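Local coordinates for isoaspartyl dipeptidase (Fervidobacterium islandicum, PDB 7CDH), which probably hydrolyses isoaspartyl (beta-aspartyl) dipeptides as a zinc-dependent M38 metallopeptidase of the amidohydrolase family, consistent with a role in protein repair, at residues G56-H61 with N334-F339; N122-T127 with F339-G344; E170-I175 with F207-K212; R201-L206 with L236-R241. One frame throughout, in Å; residues are numbered along the deposited sequence.

Contact 1 (G56-H61 with N334-F339). With ZN (zinc ion), chain L.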
loop_
_atom_site.group_PDB
_atom_site.type_symbol
_atom_site.label_atom_id
_atom_site.label_comp_id
_atom_site.label_asym_id
_atom_site.label_seq_id
_atom_site.Cartn_x
_atom_site.Cartn_y
_atom_site.Cartn_z
ATOM N N GLY A 56 -14.990 38.426 -22.550
ATOM C CA GLY A 56 -15.377 37.949 -21.213
ATOM C C GLY A 56 -14.162 37.939 -20.301
ATOM O O GLY A 56 -13.067 37.590 -20.773
ATOM N N LEU A 57 -14.334 38.365 -19.060
ATOM C CA LEU A 57 -13.257 38.418 -18.059
ATOM C C LEU A 57 -12.907 36.993 -17.595
ATOM O O LEU A 57 -13.807 36.112 -17.482
ATOM C CB LEU A 57 -13.773 39.238 -16.879
ATOM C CG LEU A 57 -14.265 40.642 -17.196
ATOM C CD1 LEU A 57 -14.689 41.362 -15.916
ATOM C CD2 LEU A 57 -13.169 41.421 -17.883
ATOM N N ILE A 58 -11.620 36.781 -17.369
ATOM C CA ILE A 58 -11.001 35.505 -16.918
ATOM C C ILE A 58 -10.447 35.769 -15.517
ATOM O O ILE A 58 -9.610 36.672 -15.397
ATOM C CB ILE A 58 -9.897 35.105 -17.900
ATOM C CG1 ILE A 58 -10.436 34.988 -19.328
ATOM C CG2 ILE A 58 -9.198 33.847 -17.435
ATOM C CD1 ILE A 58 -9.339 34.898 -20.385
ATOM N N ASP A 59 -11.008 35.112 -14.496
ATOM C CA ASP A 59 -10.551 35.171 -13.083
ATOM C C ASP A 59 -9.692 33.930 -12.845
ATOM O O ASP A 59 -10.208 32.833 -12.716
ATOM C CB ASP A 59 -11.765 35.256 -12.165
ATOM C CG ASP A 59 -11.442 35.598 -10.720
ATOM O OD1 ASP A 59 -10.233 35.556 -10.347
ATOM O OD2 ASP A 59 -12.413 35.901 -9.956
ATOM N N PRO A 60 -8.349 34.028 -12.843
ATOM C CA PRO A 60 -7.508 32.826 -12.750
ATOM C C PRO A 60 -7.268 32.257 -11.340
ATOM O O PRO A 60 -6.398 31.421 -11.160
ATOM C CB PRO A 60 -6.184 33.382 -13.288
ATOM C CG PRO A 60 -6.159 34.784 -12.698
ATOM C CD PRO A 60 -7.575 35.283 -12.912
ATOM N N HIS A 61 -8.004 32.721 -10.348
ATOM C CA HIS A 61 -7.837 32.247 -8.953
ATOM C C HIS A 61 -9.142 32.396 -8.146
ATOM O O HIS A 61 -9.348 33.463 -7.544
ATOM C CB HIS A 61 -6.662 32.984 -8.334
ATOM C CG HIS A 61 -6.349 32.497 -6.973
ATOM N ND1 HIS A 61 -5.369 31.565 -6.746
ATOM C CD2 HIS A 61 -6.918 32.760 -5.782
ATOM C CE1 HIS A 61 -5.323 31.312 -5.461
ATOM N NE2 HIS A 61 -6.286 31.997 -4.849
ATOM N N ASN A 334 -3.754 38.745 -20.567
ATOM C CA ASN A 334 -2.634 38.244 -19.731
ATOM C C ASN A 334 -2.982 36.857 -19.160
ATOM O O ASN A 334 -2.171 35.931 -19.277
ATOM C CB ASN A 334 -2.173 39.276 -18.695
ATOM C CG ASN A 334 -1.591 40.528 -19.320
ATOM O OD1 ASN A 334 -1.250 40.534 -20.502
ATOM N ND2 ASN A 334 -1.475 41.594 -18.542
ATOM N N PRO A 335 -4.165 36.634 -18.538
ATOM C CA PRO A 335 -4.542 35.299 -18.065
ATOM C C PRO A 335 -4.616 34.286 -19.210
ATOM O O PRO A 335 -4.077 33.215 -19.063
ATOM C CB PRO A 335 -5.932 35.482 -17.458
ATOM C CG PRO A 335 -6.002 36.958 -17.131
ATOM C CD PRO A 335 -5.182 37.634 -18.206
ATOM N N ALA A 336 -5.165 34.680 -20.359
ATOM C CA ALA A 336 -5.199 33.807 -21.553
ATOM C C ALA A 336 -3.781 33.360 -21.924
ATOM O O ALA A 336 -3.601 32.157 -22.247
ATOM C CB ALA A 336 -5.867 34.473 -22.706
ATOM N N ARG A 337 -2.788 34.252 -21.874
ATOM C CA ARG A 337 -1.412 33.869 -22.313
ATOM C C ARG A 337 -0.868 32.896 -21.273
ATOM O O ARG A 337 -0.355 31.870 -21.679
ATOM C CB ARG A 337 -0.504 35.078 -22.536
ATOM C CG ARG A 337 0.965 34.775 -22.815
ATOM C CD ARG A 337 1.953 35.546 -21.924
ATOM N NE ARG A 337 1.527 36.911 -21.843
ATOM C CZ ARG A 337 1.376 37.626 -20.750
ATOM N NH1 ARG A 337 1.732 37.178 -19.568
ATOM N NH2 ARG A 337 0.903 38.847 -20.860
ATOM N N VAL A 338 -1.058 33.183 -19.985
ATOM C CA VAL A 338 -0.506 32.341 -18.886
ATOM C C VAL A 338 -1.028 30.902 -19.036
ATOM O O VAL A 338 -0.208 30.005 -18.998
ATOM C CB VAL A 338 -0.806 32.940 -17.502
ATOM C CG1 VAL A 338 -0.403 31.978 -16.409
ATOM C CG2 VAL A 338 -0.074 34.256 -17.292
ATOM N N PHE A 339 -2.329 30.704 -19.289
ATOM C CA PHE A 339 -3.019 29.385 -19.274
ATOM C C PHE A 339 -3.125 28.786 -20.673
ATOM O O PHE A 339 -3.653 27.674 -20.743
ATOM C CB PHE A 339 -4.411 29.521 -18.641
ATOM C CG PHE A 339 -4.318 29.850 -17.181
ATOM C CD1 PHE A 339 -3.864 28.901 -16.278
ATOM C CD2 PHE A 339 -4.574 31.127 -16.732
ATOM C CE1 PHE A 339 -3.724 29.215 -14.940
ATOM C CE2 PHE A 339 -4.433 31.441 -15.395
ATOM C CZ PHE A 339 -3.996 30.490 -14.507
HETATM ZN ZN ZN L . -6.540 31.728 -2.778
#
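His-61 NE2 binds a zinc ion at 2.1 Å, and that metal is also held by His-63, Glu-156 and Asp-285. His-61 and His-63 form the His-X-His motif that follows the first barrel strand in the amidohydrolase TIM-barrel fold. CG of His-61 is anti to the backbone N (chi1 -175°), which carries the imidazole away from helix 333-339 and to the metal. Its other nitrogen, ND1, is hydrogen-bonded to Asn-193, a second-shell contact that would fix the rotation of the ring. Ile-58 on the strand and Pro-60 at the corner after it point toward the helix. The contact there is apolar and buried. Ile-58 meets Pro-335 at a slant, with CG2 of Ile-58 3.7 Å from CB of Pro-335. The other branch of Ile-58 ends at Ala-336, where the methyls CD1 and CB are 4.2 Å apart. One face of the Phe-339 ring is covered within its own helix by Val-338 CG1. Pro-60 and Val-338 both pack on Tyr-221 of strand 220-223, so strand corner and helix share this neighbour. CB of Pro-60 approaches the Phe-339 ring obliquely, 3.4 Å from CE2 of Phe-339.

Contact 2 (N122-T127 with F339-G344)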
loop_
_atom_site.group_PDB
_atom_site.type_symbol
_atom_site.label_atom_id
_atom_site.label_comp_id
_atom_site.label_asym_id
_atom_site.label_seq_id
_atom_site.Cartn_x
_atom_site.Cartn_y
_atom_site.Cartn_z
ATOM N N ASN A 122 -16.921 28.648 -18.268
ATOM C CA ASN A 122 -15.701 27.938 -18.743
ATOM C C ASN A 122 -14.833 27.791 -17.509
ATOM O O ASN A 122 -14.672 28.843 -16.786
ATOM C CB ASN A 122 -14.893 28.733 -19.777
ATOM C CG ASN A 122 -15.742 29.224 -20.930
ATOM O OD1 ASN A 122 -15.911 28.518 -21.932
ATOM N ND2 ASN A 122 -16.271 30.424 -20.791
ATOM N N THR A 123 -14.359 26.576 -17.227
ATOM C CA THR A 123 -13.699 26.259 -15.934
ATOM C C THR A 123 -12.455 25.418 -16.169
ATOM O O THR A 123 -12.492 24.521 -17.031
ATOM C CB THR A 123 -14.630 25.467 -15.014
ATOM O OG1 THR A 123 -14.944 24.232 -15.675
ATOM C CG2 THR A 123 -15.894 26.228 -14.755
ATOM N N PHE A 124 -11.442 25.659 -15.348
ATOM C CA PHE A 124 -10.219 24.842 -15.266
ATOM C C PHE A 124 -9.886 24.759 -13.792
ATOM O O PHE A 124 -10.372 25.582 -13.000
ATOM C CB PHE A 124 -9.075 25.433 -16.092
ATOM C CG PHE A 124 -9.483 25.730 -17.511
ATOM C CD1 PHE A 124 -10.099 26.922 -17.828
ATOM C CD2 PHE A 124 -9.352 24.770 -18.502
ATOM C CE1 PHE A 124 -10.588 27.147 -19.105
ATOM C CE2 PHE A 124 -9.754 25.031 -19.802
ATOM C CZ PHE A 124 -10.395 26.209 -20.096
ATOM N N ILE A 125 -9.081 23.777 -13.424
ATOM C CA ILE A 125 -8.737 23.613 -11.996
ATOM C C ILE A 125 -7.235 23.404 -11.919
ATOM O O ILE A 125 -6.641 22.992 -12.898
ATOM C CB ILE A 125 -9.564 22.468 -11.377
ATOM C CG1 ILE A 125 -9.208 21.104 -11.958
ATOM C CG2 ILE A 125 -11.054 22.744 -11.549
ATOM C CD1 ILE A 125 -9.782 19.967 -11.182
ATOM N N TYR A 126 -6.687 23.680 -10.759
ATOM C CA TYR A 126 -5.405 23.141 -10.286
ATOM C C TYR A 126 -5.650 21.835 -9.532
ATOM O O TYR A 126 -6.715 21.640 -8.952
ATOM C CB TYR A 126 -4.771 24.145 -9.332
ATOM C CG TYR A 126 -4.421 25.483 -9.927
ATOM C CD1 TYR A 126 -3.203 25.680 -10.528
ATOM C CD2 TYR A 126 -5.261 26.569 -9.819
ATOM C CE1 TYR A 126 -2.830 26.919 -11.016
ATOM C CE2 TYR A 126 -4.909 27.814 -10.298
ATOM C CZ TYR A 126 -3.683 27.988 -10.895
ATOM O OH TYR A 126 -3.281 29.187 -11.370
ATOM N N THR A 127 -4.630 20.998 -9.500
ATOM C CA THR A 127 -4.467 19.900 -8.533
ATOM C C THR A 127 -3.648 20.466 -7.391
ATOM O O THR A 127 -3.259 21.639 -7.479
ATOM C CB THR A 127 -3.856 18.656 -9.166
ATOM O OG1 THR A 127 -3.845 17.778 -8.053
ATOM C CG2 THR A 127 -2.457 18.827 -9.718
ATOM N N PHE A 339 -2.329 30.704 -19.289
ATOM C CA PHE A 339 -3.019 29.385 -19.274
ATOM C C PHE A 339 -3.125 28.786 -20.673
ATOM O O PHE A 339 -3.653 27.674 -20.743
ATOM C CB PHE A 339 -4.411 29.521 -18.641
ATOM C CG PHE A 339 -4.318 29.850 -17.181
ATOM C CD1 PHE A 339 -3.864 28.901 -16.278
ATOM C CD2 PHE A 339 -4.574 31.127 -16.732
ATOM C CE1 PHE A 339 -3.724 29.215 -14.940
ATOM C CE2 PHE A 339 -4.433 31.441 -15.395
ATOM C CZ PHE A 339 -3.996 30.490 -14.507
ATOM N N LYS A 340 -2.613 29.457 -21.706
ATOM C CA LYS A 340 -2.688 29.050 -23.138
ATOM C C LYS A 340 -4.144 28.791 -23.537
ATOM O O LYS A 340 -4.433 27.689 -24.044
ATOM C CB LYS A 340 -1.829 27.823 -23.426
ATOM C CG LYS A 340 -0.372 27.946 -23.003
ATOM C CD LYS A 340 0.597 28.215 -24.132
ATOM C CE LYS A 340 2.051 28.201 -23.694
ATOM N NZ LYS A 340 2.407 26.939 -22.995
ATOM N N LEU A 341 -5.036 29.758 -23.298
ATOM C CA LEU A 341 -6.464 29.628 -23.657
ATOM C C LEU A 341 -6.754 30.422 -24.933
ATOM O O LEU A 341 -6.219 31.518 -25.095
ATOM C CB LEU A 341 -7.316 30.148 -22.502
ATOM C CG LEU A 341 -7.036 29.505 -21.153
ATOM C CD1 LEU A 341 -7.896 30.143 -20.075
ATOM C CD2 LEU A 341 -7.249 27.990 -21.210
ATOM N N ASN A 342 -7.677 29.925 -25.751
ATOM C CA ASN A 342 -8.231 30.665 -26.898
ATOM C C ASN A 342 -9.362 31.548 -26.375
ATOM O O ASN A 342 -10.470 31.476 -26.894
ATOM C CB ASN A 342 -8.457 29.712 -28.073
ATOM C CG ASN A 342 -7.103 29.334 -28.646
ATOM O OD1 ASN A 342 -6.669 28.188 -28.532
ATOM N ND2 ASN A 342 -6.364 30.321 -29.146
ATOM N N LYS A 343 -9.015 32.458 -25.468
ATOM C CA LYS A 343 -9.969 33.406 -24.846
ATOM C C LYS A 343 -9.312 34.790 -24.757
ATOM O O LYS A 343 -8.135 34.914 -25.140
ATOM C CB LYS A 343 -10.388 32.857 -23.482
ATOM C CG LYS A 343 -10.995 31.467 -23.526
ATOM C CD LYS A 343 -11.709 31.072 -22.253
ATOM C CE LYS A 343 -12.371 29.723 -22.382
ATOM N NZ LYS A 343 -13.578 29.785 -23.245
ATOM N N GLY A 344 -10.040 35.790 -24.269
ATOM C CA GLY A 344 -9.484 37.134 -24.003
ATOM C C GLY A 344 -9.395 38.023 -25.249
ATOM O O GLY A 344 -9.024 39.211 -25.100
#
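The interior of the TIM barrel is lined here by strand 122-127, which meets the chain leaving helix 333-339. The helix ends in a Schellman motif, with Lys-340 at positive phi, and the chain then runs along the strand. Three side-chain pairs join the two. Leu-341 lays CD2 over one face of the Phe-124 ring in a CH-pi contact, 4.1 Å from its centroid and shifted toward the rim. Leu-341 and Phe-124 run antiparallel, side by side. At one end, Lys-343 bends at its last torsion (chi4 -73°) and gives a weak hydrogen bond from NZ to OD1 of Asn-122, 3.0 Å long. The stronger partner of Lys-343 is the carboxylate of Asp-353, in a salt bridge. ND2 of Asn-122 is taken by the carbonyl of Thr-91 on the adjoining strand. A leucine at Asn-122 would probably leave the Thr-91 carbonyl without its ND2 donor and cost Lys-343 its weak second bond, leaving it the salt bridge to Asp-353. At the other end, Tyr-126 stands roughly perpendicular to Phe-339. Its OH lies at the edge of the Phe-339 ring, near the ring plane and 3.5 Å from CZ of Phe-339.

Contact 3 (E170-I175 with F207-K212)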
loop_
_atom_site.group_PDB
_atom_site.type_symbol
_atom_site.label_atom_id
_atom_site.label_comp_id
_atom_site.label_asym_id
_atom_site.label_seq_id
_atom_site.Cartn_x
_atom_site.Cartn_y
_atom_site.Cartn_z
ATOM N N GLU A 170 14.211 21.960 -2.871
ATOM C CA GLU A 170 14.230 20.641 -3.546
ATOM C C GLU A 170 12.796 20.148 -3.757
ATOM O O GLU A 170 12.499 19.710 -4.893
ATOM C CB GLU A 170 15.103 19.660 -2.762
ATOM C CG GLU A 170 16.598 19.952 -2.933
ATOM C CD GLU A 170 17.555 19.110 -2.085
ATOM O OE1 GLU A 170 17.074 18.383 -1.167
ATOM O OE2 GLU A 170 18.794 19.183 -2.333
ATOM N N GLU A 171 11.932 20.220 -2.735
ATOM C CA GLU A 171 10.529 19.750 -2.856
ATOM C C GLU A 171 9.832 20.587 -3.934
ATOM O O GLU A 171 9.199 19.980 -4.831
ATOM C CB GLU A 171 9.781 19.857 -1.531
ATOM C CG GLU A 171 10.250 18.911 -0.448
ATOM C CD GLU A 171 9.483 19.078 0.866
ATOM O OE1 GLU A 171 9.471 20.204 1.398
ATOM O OE2 GLU A 171 8.862 18.077 1.339
ATOM N N ILE A 172 9.947 21.922 -3.860
ATOM C CA ILE A 172 9.412 22.853 -4.912
ATOM C C ILE A 172 9.918 22.427 -6.305
ATOM O O ILE A 172 9.100 22.354 -7.216
ATOM C CB ILE A 172 9.771 24.329 -4.650
ATOM C CG1 ILE A 172 9.221 24.855 -3.322
ATOM C CG2 ILE A 172 9.278 25.183 -5.805
ATOM C CD1 ILE A 172 7.771 24.467 -3.100
ATOM N N LEU A 173 11.223 22.230 -6.496
ATOM C CA LEU A 173 11.799 21.951 -7.840
ATOM C C LEU A 173 11.171 20.674 -8.418
ATOM O O LEU A 173 10.849 20.670 -9.645
ATOM C CB LEU A 173 13.324 21.798 -7.769
ATOM C CG LEU A 173 14.124 23.095 -7.708
ATOM C CD1 LEU A 173 15.599 22.790 -7.495
ATOM C CD2 LEU A 173 13.913 23.926 -8.965
ATOM N N ARG A 174 11.022 19.627 -7.593
ATOM C CA ARG A 174 10.436 18.374 -8.075
ATOM C C ARG A 174 9.012 18.666 -8.591
ATOM O O ARG A 174 8.703 18.237 -9.733
ATOM C CB ARG A 174 10.483 17.333 -6.966
ATOM C CG ARG A 174 9.779 16.018 -7.303
ATOM C CD ARG A 174 10.320 15.235 -8.485
ATOM N NE ARG A 174 11.760 15.375 -8.632
ATOM C CZ ARG A 174 12.662 14.811 -7.840
ATOM N NH1 ARG A 174 12.276 14.039 -6.831
ATOM N NH2 ARG A 174 13.947 15.030 -8.067
ATOM N N ILE A 175 8.208 19.420 -7.827
ATOM C CA ILE A 175 6.796 19.762 -8.167
ATOM C C ILE A 175 6.781 20.610 -9.445
ATOM O O ILE A 175 6.001 20.296 -10.348
ATOM C CB ILE A 175 6.102 20.468 -6.982
ATOM C CG1 ILE A 175 5.848 19.496 -5.829
ATOM C CG2 ILE A 175 4.814 21.174 -7.419
ATOM C CD1 ILE A 175 5.853 20.194 -4.489
ATOM N N PHE A 207 13.207 33.014 -7.882
ATOM C CA PHE A 207 14.507 33.491 -8.408
ATOM C C PHE A 207 15.500 32.329 -8.377
ATOM O O PHE A 207 16.250 32.178 -9.387
ATOM C CB PHE A 207 14.987 34.725 -7.638
ATOM C CG PHE A 207 14.218 35.978 -7.985
ATOM C CD1 PHE A 207 14.243 36.489 -9.269
ATOM C CD2 PHE A 207 13.473 36.650 -7.034
ATOM C CE1 PHE A 207 13.535 37.635 -9.591
ATOM C CE2 PHE A 207 12.777 37.801 -7.356
ATOM C CZ PHE A 207 12.790 38.279 -8.641
ATOM N N ASP A 208 15.479 31.516 -7.309
ATOM C CA ASP A 208 16.380 30.340 -7.160
ATOM C C ASP A 208 16.119 29.334 -8.290
ATOM O O ASP A 208 17.087 28.856 -8.908
ATOM C CB ASP A 208 16.236 29.647 -5.807
ATOM C CG ASP A 208 16.739 30.436 -4.608
ATOM O OD1 ASP A 208 17.517 31.412 -4.804
ATOM O OD2 ASP A 208 16.319 30.077 -3.478
ATOM N N ILE A 209 14.862 29.089 -8.633
ATOM C CA ILE A 209 14.524 28.129 -9.721
ATOM C C ILE A 209 15.126 28.617 -11.056
ATOM O O ILE A 209 15.736 27.797 -11.773
ATOM C CB ILE A 209 12.999 27.919 -9.796
ATOM C CG1 ILE A 209 12.453 27.272 -8.521
ATOM C CG2 ILE A 209 12.653 27.119 -11.025
ATOM C CD1 ILE A 209 10.971 27.477 -8.320
ATOM N N ILE A 210 14.903 29.870 -11.446
ATOM C CA ILE A 210 15.318 30.351 -12.796
ATOM C C ILE A 210 16.843 30.564 -12.854
ATOM O O ILE A 210 17.425 30.349 -13.932
ATOM C CB ILE A 210 14.552 31.614 -13.192
ATOM C CG1 ILE A 210 14.865 32.790 -12.259
ATOM C CG2 ILE A 210 13.065 31.298 -13.283
ATOM C CD1 ILE A 210 14.354 34.112 -12.775
ATOM N N GLU A 211 17.486 30.921 -11.745
ATOM C CA GLU A 211 18.944 31.191 -11.732
ATOM C C GLU A 211 19.704 29.865 -11.738
ATOM O O GLU A 211 20.706 29.792 -12.435
ATOM C CB GLU A 211 19.311 32.101 -10.558
ATOM C CG GLU A 211 18.936 33.550 -10.832
ATOM C CD GLU A 211 18.769 34.462 -9.629
ATOM O OE1 GLU A 211 19.082 34.041 -8.493
ATOM O OE2 GLU A 211 18.320 35.601 -9.835
ATOM N N LYS A 212 19.224 28.847 -11.030
ATOM C CA LYS A 212 20.011 27.623 -10.730
ATOM C C LYS A 212 19.583 26.445 -11.606
ATOM O O LYS A 212 20.233 25.401 -11.522
ATOM C CB LYS A 212 19.846 27.233 -9.262
ATOM C CG LYS A 212 20.261 28.286 -8.242
ATOM C CD LYS A 212 19.719 27.950 -6.857
ATOM C CE LYS A 212 20.555 28.474 -5.705
ATOM N NZ LYS A 212 20.288 27.703 -4.467
#
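Ile-209 sets its side chain against Ile-172 and Leu-173, and these three residues carry the contact between segments 170-175 and 207-212. The packed part is small and apolar. The backbones come closest at Leu-173 and Ile-209, whose CA atoms are 7.0 Å apart. CD2 of Leu-173 rests beside the branch point of Ile-209, 3.7 Å from CG1 and 4.0 Å from CG2 of Ile-209. The two side chains lie alongside, pointing opposite ways. Ile-172 lies athwart Ile-209 instead. CG1 of Ile-172 is anti to the carbonyl carbon (chi1 -60°), which leaves its CG2 to face Ile-209, 3.8 Å from the CD1 methyl of Ile-209. Ile-209 also packs on Leu-220 of strand 220-223, and Ile-175 on Val-154 and Ile-157 of strand 151-159, so each helix rests on the barrel wall. The outer side is polar and looser. Glu-170, Glu-211 and Lys-212 are exposed and do not touch across the two segments. Arg-174 reaches out of the chain to Glu-171 of a second subunit. Glu-171 of this chain in turn receives Arg-174 of a third subunit, so the outer side of helix 169-186 serves the assembly. The strands 151-159, 191-196 and 220-223 are parallel neighbours, and the two helices follow the first two of them. Such packing of successive outer helices is characteristic of the beta-alpha-beta crossovers of a TIM barrel.

Contact 4 (R201-L206 with L236-R241)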
loop_
_atom_site.group_PDB
_atom_site.type_symbol
_atom_site.label_atom_id
_atom_site.label_comp_id
_atom_site.label_asym_id
_atom_site.label_seq_id
_atom_site.Cartn_x
_atom_site.Cartn_y
_atom_site.Cartn_z
ATOM N N ARG A 201 11.134 36.070 3.247
ATOM C CA ARG A 201 11.712 35.378 2.070
ATOM C C ARG A 201 10.949 35.733 0.783
ATOM O O ARG A 201 11.532 35.574 -0.282
ATOM C CB ARG A 201 11.735 33.873 2.330
ATOM C CG ARG A 201 12.802 33.425 3.323
ATOM C CD ARG A 201 12.686 31.958 3.718
ATOM N NE ARG A 201 11.457 31.697 4.470
ATOM C CZ ARG A 201 11.092 30.521 4.992
ATOM N NH1 ARG A 201 11.881 29.468 4.863
ATOM N NH2 ARG A 201 9.942 30.406 5.650
ATOM N N GLY A 202 9.707 36.210 0.834
ATOM C CA GLY A 202 8.933 36.556 -0.384
ATOM C C GLY A 202 9.050 35.482 -1.465
ATOM O O GLY A 202 8.827 34.322 -1.136
ATOM N N ILE A 203 9.425 35.856 -2.700
ATOM C CA ILE A 203 9.585 34.960 -3.870
ATOM C C ILE A 203 11.064 34.630 -4.146
ATOM O O ILE A 203 11.380 34.308 -5.306
ATOM C CB ILE A 203 8.871 35.518 -5.109
ATOM C CG1 ILE A 203 9.383 36.891 -5.559
ATOM C CG2 ILE A 203 7.356 35.505 -4.894
ATOM C CD1 ILE A 203 8.899 37.300 -6.971
ATOM N N GLU A 204 11.910 34.562 -3.119
ATOM C CA GLU A 204 13.283 33.972 -3.170
ATOM C C GLU A 204 13.311 32.679 -4.022
ATOM O O GLU A 204 14.084 32.572 -4.990
ATOM C CB GLU A 204 13.719 33.662 -1.741
ATOM C CG GLU A 204 15.179 33.882 -1.421
ATOM C CD GLU A 204 15.378 34.049 0.089
ATOM O OE1 GLU A 204 15.430 35.233 0.575
ATOM O OE2 GLU A 204 15.420 33.003 0.795
ATOM N N TYR A 205 12.517 31.677 -3.672
ATOM C CA TYR A 205 12.532 30.358 -4.349
ATOM C C TYR A 205 12.313 30.515 -5.852
ATOM O O TYR A 205 12.874 29.697 -6.597
ATOM C CB TYR A 205 11.429 29.467 -3.781
ATOM C CG TYR A 205 11.715 28.856 -2.438
ATOM C CD1 TYR A 205 12.986 28.827 -1.885
ATOM C CD2 TYR A 205 10.695 28.231 -1.754
ATOM C CE1 TYR A 205 13.231 28.211 -0.667
ATOM C CE2 TYR A 205 10.921 27.612 -0.539
ATOM C CZ TYR A 205 12.190 27.596 0.005
ATOM O OH TYR A 205 12.353 26.965 1.196
ATOM N N LEU A 206 11.503 31.489 -6.285
ATOM C CA LEU A 206 11.177 31.661 -7.729
ATOM C C LEU A 206 12.441 32.107 -8.480
ATOM O O LEU A 206 12.722 31.546 -9.575
ATOM C CB LEU A 206 9.991 32.610 -7.919
ATOM C CG LEU A 206 8.612 31.958 -7.796
ATOM C CD1 LEU A 206 8.365 31.418 -6.404
ATOM C CD2 LEU A 206 7.509 32.939 -8.143
ATOM N N LEU A 236 7.994 43.195 -9.802
ATOM C CA LEU A 236 8.426 43.907 -11.040
ATOM C C LEU A 236 9.814 43.427 -11.456
ATOM O O LEU A 236 10.061 43.328 -12.660
ATOM C CB LEU A 236 8.408 45.419 -10.837
ATOM C CG LEU A 236 7.029 46.027 -10.642
ATOM C CD1 LEU A 236 7.137 47.523 -10.436
ATOM C CD2 LEU A 236 6.115 45.692 -11.805
ATOM N N GLU A 237 10.673 43.051 -10.522
ATOM C CA GLU A 237 11.975 42.480 -10.928
ATOM C C GLU A 237 11.714 41.144 -11.633
ATOM O O GLU A 237 12.398 40.864 -12.660
ATOM C CB GLU A 237 12.941 42.354 -9.756
ATOM C CG GLU A 237 14.302 41.826 -10.216
ATOM C CD GLU A 237 14.914 42.555 -11.416
ATOM O OE1 GLU A 237 15.443 41.845 -12.343
ATOM O OE2 GLU A 237 14.828 43.838 -11.431
ATOM N N PHE A 238 10.719 40.383 -11.156
ATOM C CA PHE A 238 10.337 39.064 -11.723
ATOM C C PHE A 238 9.737 39.276 -13.119
ATOM O O PHE A 238 10.098 38.501 -14.043
ATOM C CB PHE A 238 9.412 38.327 -10.743
ATOM C CG PHE A 238 9.002 36.942 -11.157
ATOM C CD1 PHE A 238 9.892 35.895 -11.074
ATOM C CD2 PHE A 238 7.730 36.694 -11.633
ATOM C CE1 PHE A 238 9.518 34.622 -11.458
ATOM C CE2 PHE A 238 7.356 35.417 -12.025
ATOM C CZ PHE A 238 8.245 34.375 -11.906
ATOM N N ALA A 239 8.840 40.256 -13.286
ATOM C CA ALA A 239 8.277 40.662 -14.610
ATOM C C ALA A 239 9.398 41.039 -15.576
ATOM O O ALA A 239 9.302 40.612 -16.757
ATOM C CB ALA A 239 7.318 41.824 -14.510
ATOM N N LYS A 240 10.400 41.801 -15.106
ATOM C CA LYS A 240 11.482 42.298 -15.995
ATOM C C LYS A 240 12.215 41.088 -16.549
ATOM O O LYS A 240 12.673 41.176 -17.676
ATOM C CB LYS A 240 12.473 43.248 -15.325
ATOM C CG LYS A 240 12.003 44.694 -15.257
ATOM C CD LYS A 240 12.784 45.509 -14.259
ATOM C CE LYS A 240 12.038 46.739 -13.811
ATOM N NZ LYS A 240 12.535 47.185 -12.488
ATOM N N ARG A 241 12.227 39.962 -15.845
ATOM C CA ARG A 241 12.897 38.761 -16.399
ATOM C C ARG A 241 11.957 37.902 -17.235
ATOM O O ARG A 241 12.426 36.862 -17.689
ATOM C CB ARG A 241 13.518 37.945 -15.276
ATOM C CG ARG A 241 14.338 38.804 -14.342
ATOM C CD ARG A 241 15.416 37.977 -13.735
ATOM N NE ARG A 241 15.969 38.649 -12.572
ATOM C CZ ARG A 241 16.818 38.076 -11.734
ATOM N NH1 ARG A 241 17.178 36.812 -11.929
ATOM N NH2 ARG A 241 17.275 38.751 -10.692
#
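Leu-206 and Phe-238 have their CA atoms 8.5 Å apart, where a type II' beta turn from Arg-201 to Glu-204 leads into helix 204-212 beside the end of helix 229-240. Gly-202 takes the positive phi (45°) of that turn, and Ile-203 stands at the N-cap position. The backbone N of Ile-203 is hydrogen-bonded to the side chain of Gln-234, on the same helix as Phe-238. Phe-238 is the side chain that receives both partners. Its CG is anti to the backbone N (chi1 -177°), which sends the ring toward helix 204-212. CD1 of Ile-203 comes in at the root of this side chain, 3.9 Å from CB of Phe-238. Leu-206 comes in nearly square to the phenylalanine and meets the far part of its ring. Its CD2 is 4.1 Å from CZ of Phe-238, and its CB is 4.1 Å from CE1 of Phe-238. Both approaches to the ring are oblique. In the TIM barrel these two helices flank strand 220-223. Pro-222 of that strand touches Ile-203, Leu-206 and Phe-238, so the apolar cluster sits on the barrel wall. Just past the helix end, Arg-241 turns back on the last turn. Its NE donates to OE1 of Glu-237 at 3.2 Å, as part of a salt bridge. The bond is nearly straight (167°). It lies in the guanidinium plane and uses the anti lone pair of Glu-237 OE1.

The four contacts form two groups within one TIM barrel. Contacts 1 and 2 have centres 7 Å apart, share Phe-339 and reach the same sheet. Ala-336 O and Leu-341 N, 3.0 Å apart, probably form a hydrogen bond between them. Contacts 3 and 4 have centres 12 Å apart and share helix 204-212. They are joined by the salt bridge of Glu-211 with Arg-241. The two groups lie 20 to 24 Å apart, centre to centre, without touching. Within each pair the segments alternate along the chain. Contacts 3 and 4 are nested inside the loops closed by contacts 1 and 2. One pair therefore ties late chain to early barrel strands inside, and the other packs successive helices outside.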